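Penicillin binding protein 2X (Streptococcus thermophilus, PDB 5U47) probably acts as a penicillin-binding transpeptidase that cross-links peptidoglycan strands during septal cell-wall synthesis. Local coordinates at residues D80-K83 with G87-K90. The protein carries 1 engineered substitution. Sequence-based numbering, arbitrary orientation.
Sequences DILK and GIKK
Lys83, in one of its two modelled conformers, curls round the carbonyl oxygen of Ile88, with CB and CD its nearest side-chain atoms and Lys83 CD 3.2 Å from Ile88 O. In this conformer CG stands anti to the backbone N (chi1 180°), and a bend at the next bond (chi2 62°) folds the chain over that oxygen before the remaining methylenes run out straight. The backbone meets the same acceptor, Lys83 CA reaching 3.3 Å from Ile88 O in a CA-H...O contact. Lysine suits this exposed spot because its aliphatic part packs while its ammonium can reach outward.

Helix 72-86, in the dimerisation domain of the penicillin-binding protein, ends at Gly87, the first residue to leave helical angles, and the chain turns into helix 90-97. Gly87 has the positive phi that glycine adopts readily. Its N donates to Lys83 O at 2.9 Å, from above the carbonyl plane. One residue on, Ile88 N makes a long, weak but nearly straight bond to Leu82 O (3.4 Å, 174° at the hydrogen), so the last turn still finds donors beyond the helix.

On the buried side, branched apolar residues fit: Leu82 CD1 approaches Ile88 CD1 at 4.3 Å, and both side chains also touch Thr93 of helix 90-97. Leu82 further rests on Phe126 of helix 116-128.

On the more exposed side, the side chains of Asp80 and Lys90 cross obliquely, and the extended lysine brings NZ within 3.3 Å of Asp80 OD1, a salt bridge whose hydrogen bond is weak. Lys90 CE is just as near Asp80 OD1; an acid and a long, flexible base suit a pair at the surface.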
ATOM      1  N   ASP A  80     -51.576  -7.816   0.040  1.00 53.04           N
ATOM      2  CA  ASP A  80     -51.468  -9.152   0.647  1.00 55.52           C
ATOM      3  C   ASP A  80     -50.075  -9.702   0.388  1.00 54.08           C
ATOM      4  O   ASP A  80     -49.416 -10.218   1.297  1.00 51.17           O
ATOM      5  CB  ASP A  80     -52.517 -10.115   0.082  1.00 58.45           C
ATOM      6  CG  ASP A  80     -53.950  -9.726   0.461  1.00 61.31           C
ATOM      7  OD1 ASP A  80     -54.140  -8.927   1.410  1.00 64.78           O
ATOM      8  OD2 ASP A  80     -54.884 -10.237  -0.193  1.00 61.38           O
ATOM      9  N   ILE A  81     -49.627  -9.555  -0.856  1.00 53.31           N
ATOM     10  CA  ILE A  81     -48.301 -10.013  -1.253  1.00 52.49           C
ATOM     11  C   ILE A  81     -47.182  -9.256  -0.509  1.00 49.96           C
ATOM     12  O   ILE A  81     -46.258  -9.888   0.013  1.00 47.52           O
ATOM     13  CB  ILE A  81     -48.117  -9.931  -2.788  1.00 52.65           C
ATOM     14  CG1 ILE A  81     -49.052 -10.952  -3.474  1.00 52.80           C
ATOM     15  CG2 ILE A  81     -46.660 -10.205  -3.166  1.00 52.66           C
ATOM     16  CD1 ILE A  81     -49.185 -10.791  -4.978  1.00 52.89           C
ATOM     17  N   LEU A  82     -47.279  -7.928  -0.442  1.00 48.03           N
ATOM     18  CA  LEU A  82     -46.254  -7.129   0.232  1.00 47.77           C
ATOM     19  C   LEU A  82     -46.197  -7.394   1.742  1.00 49.82           C
ATOM     20  O   LEU A  82     -45.110  -7.349   2.347  1.00 47.98           O
ATOM     21  CB  LEU A  82     -46.400  -5.633  -0.079  1.00 47.65           C
ATOM     22  CG  LEU A  82     -46.225  -5.205  -1.555  1.00 47.71           C
ATOM     23  CD1 LEU A  82     -45.818  -3.738  -1.625  1.00 47.35           C
ATOM     24  CD2 LEU A  82     -45.180  -6.030  -2.295  1.00 47.44           C
ATOM     25  N   LYS A  83     -47.352  -7.673   2.343  0.50 50.89           N
ATOM     26  CA  LYS A  83     -47.421  -7.987   3.767  0.50 52.09           C
ATOM     27  C   LYS A  83     -46.720  -9.316   4.032  0.50 52.95           C
ATOM     28  O   LYS A  83     -45.792  -9.384   4.838  0.50 52.30           O
ATOM     29  CB  LYS A  83     -48.879  -8.056   4.238  0.50 53.16           C
ATOM     30  CG  LYS A  83     -49.043  -8.385   5.721  0.50 53.79           C
ATOM     31  CD  LYS A  83     -48.412  -7.328   6.619  0.50 53.88           C
ATOM     32  CE  LYS A  83     -48.558  -7.682   8.095  0.50 54.68           C
ATOM     33  NZ  LYS A  83     -47.931  -6.659   8.973  0.50 54.75           N
ATOM     34  N   GLY A  87     -43.429  -7.740   4.985  1.00 52.95           N
ATOM     35  CA  GLY A  87     -43.894  -7.260   6.288  1.00 55.12           C
ATOM     36  C   GLY A  87     -44.387  -5.819   6.254  1.00 55.92           C
ATOM     37  O   GLY A  87     -44.320  -5.107   7.256  1.00 57.89           O
ATOM     38  N   ILE A  88     -44.882  -5.392   5.097  1.00 54.56           N
ATOM     39  CA  ILE A  88     -45.404  -4.040   4.923  1.00 54.48           C
ATOM     40  C   ILE A  88     -46.899  -4.058   5.225  1.00 55.96           C
ATOM     41  O   ILE A  88     -47.640  -4.865   4.649  1.00 51.82           O
ATOM     42  CB  ILE A  88     -45.172  -3.526   3.486  1.00 53.23           C
ATOM     43  CG1 ILE A  88     -43.666  -3.478   3.169  1.00 51.83           C
ATOM     44  CG2 ILE A  88     -45.791  -2.140   3.301  1.00 54.12           C
ATOM     45  CD1 ILE A  88     -43.331  -3.043   1.753  1.00 50.89           C
ATOM     46  N   LYS A  89     -47.341  -3.157   6.107  1.00 60.34           N
ATOM     47  CA  LYS A  89     -48.764  -3.061   6.481  1.00 63.92           C
ATOM     48  C   LYS A  89     -49.621  -2.738   5.260  1.00 62.79           C
ATOM     49  O   LYS A  89     -49.298  -1.823   4.496  1.00 61.15           O
ATOM     50  CB  LYS A  89     -48.998  -1.997   7.561  1.00 67.28           C
ATOM     51  CG  LYS A  89     -48.462  -2.357   8.937  1.00 70.41           C
ATOM     52  CD  LYS A  89     -48.924  -1.338   9.975  1.00 73.73           C
ATOM     53  CE  LYS A  89     -48.578  -1.763  11.396  1.00 75.43           C
ATOM     54  NZ  LYS A  89     -47.114  -1.907  11.629  1.00 74.63           N
ATOM     55  N   LYS A  90     -50.712  -3.491   5.103  1.00 62.11           N
ATOM     56  CA  LYS A  90     -51.627  -3.344   3.955  1.00 63.36           C
ATOM     57  C   LYS A  90     -52.076  -1.909   3.719  1.00 61.40           C
ATOM     58  O   LYS A  90     -52.139  -1.459   2.574  1.00 59.58           O
ATOM     59  CB  LYS A  90     -52.852  -4.260   4.113  1.00 66.35           C
ATOM     60  CG  LYS A  90     -52.498  -5.737   4.136  1.00 67.99           C
ATOM     61  CD  LYS A  90     -53.717  -6.628   4.255  1.00 71.96           C
ATOM     62  CE  LYS A  90     -53.293  -8.074   4.470  1.00 75.53           C
ATOM     63  NZ  LYS A  90     -54.456  -8.974   4.695  1.00 79.35           N
TER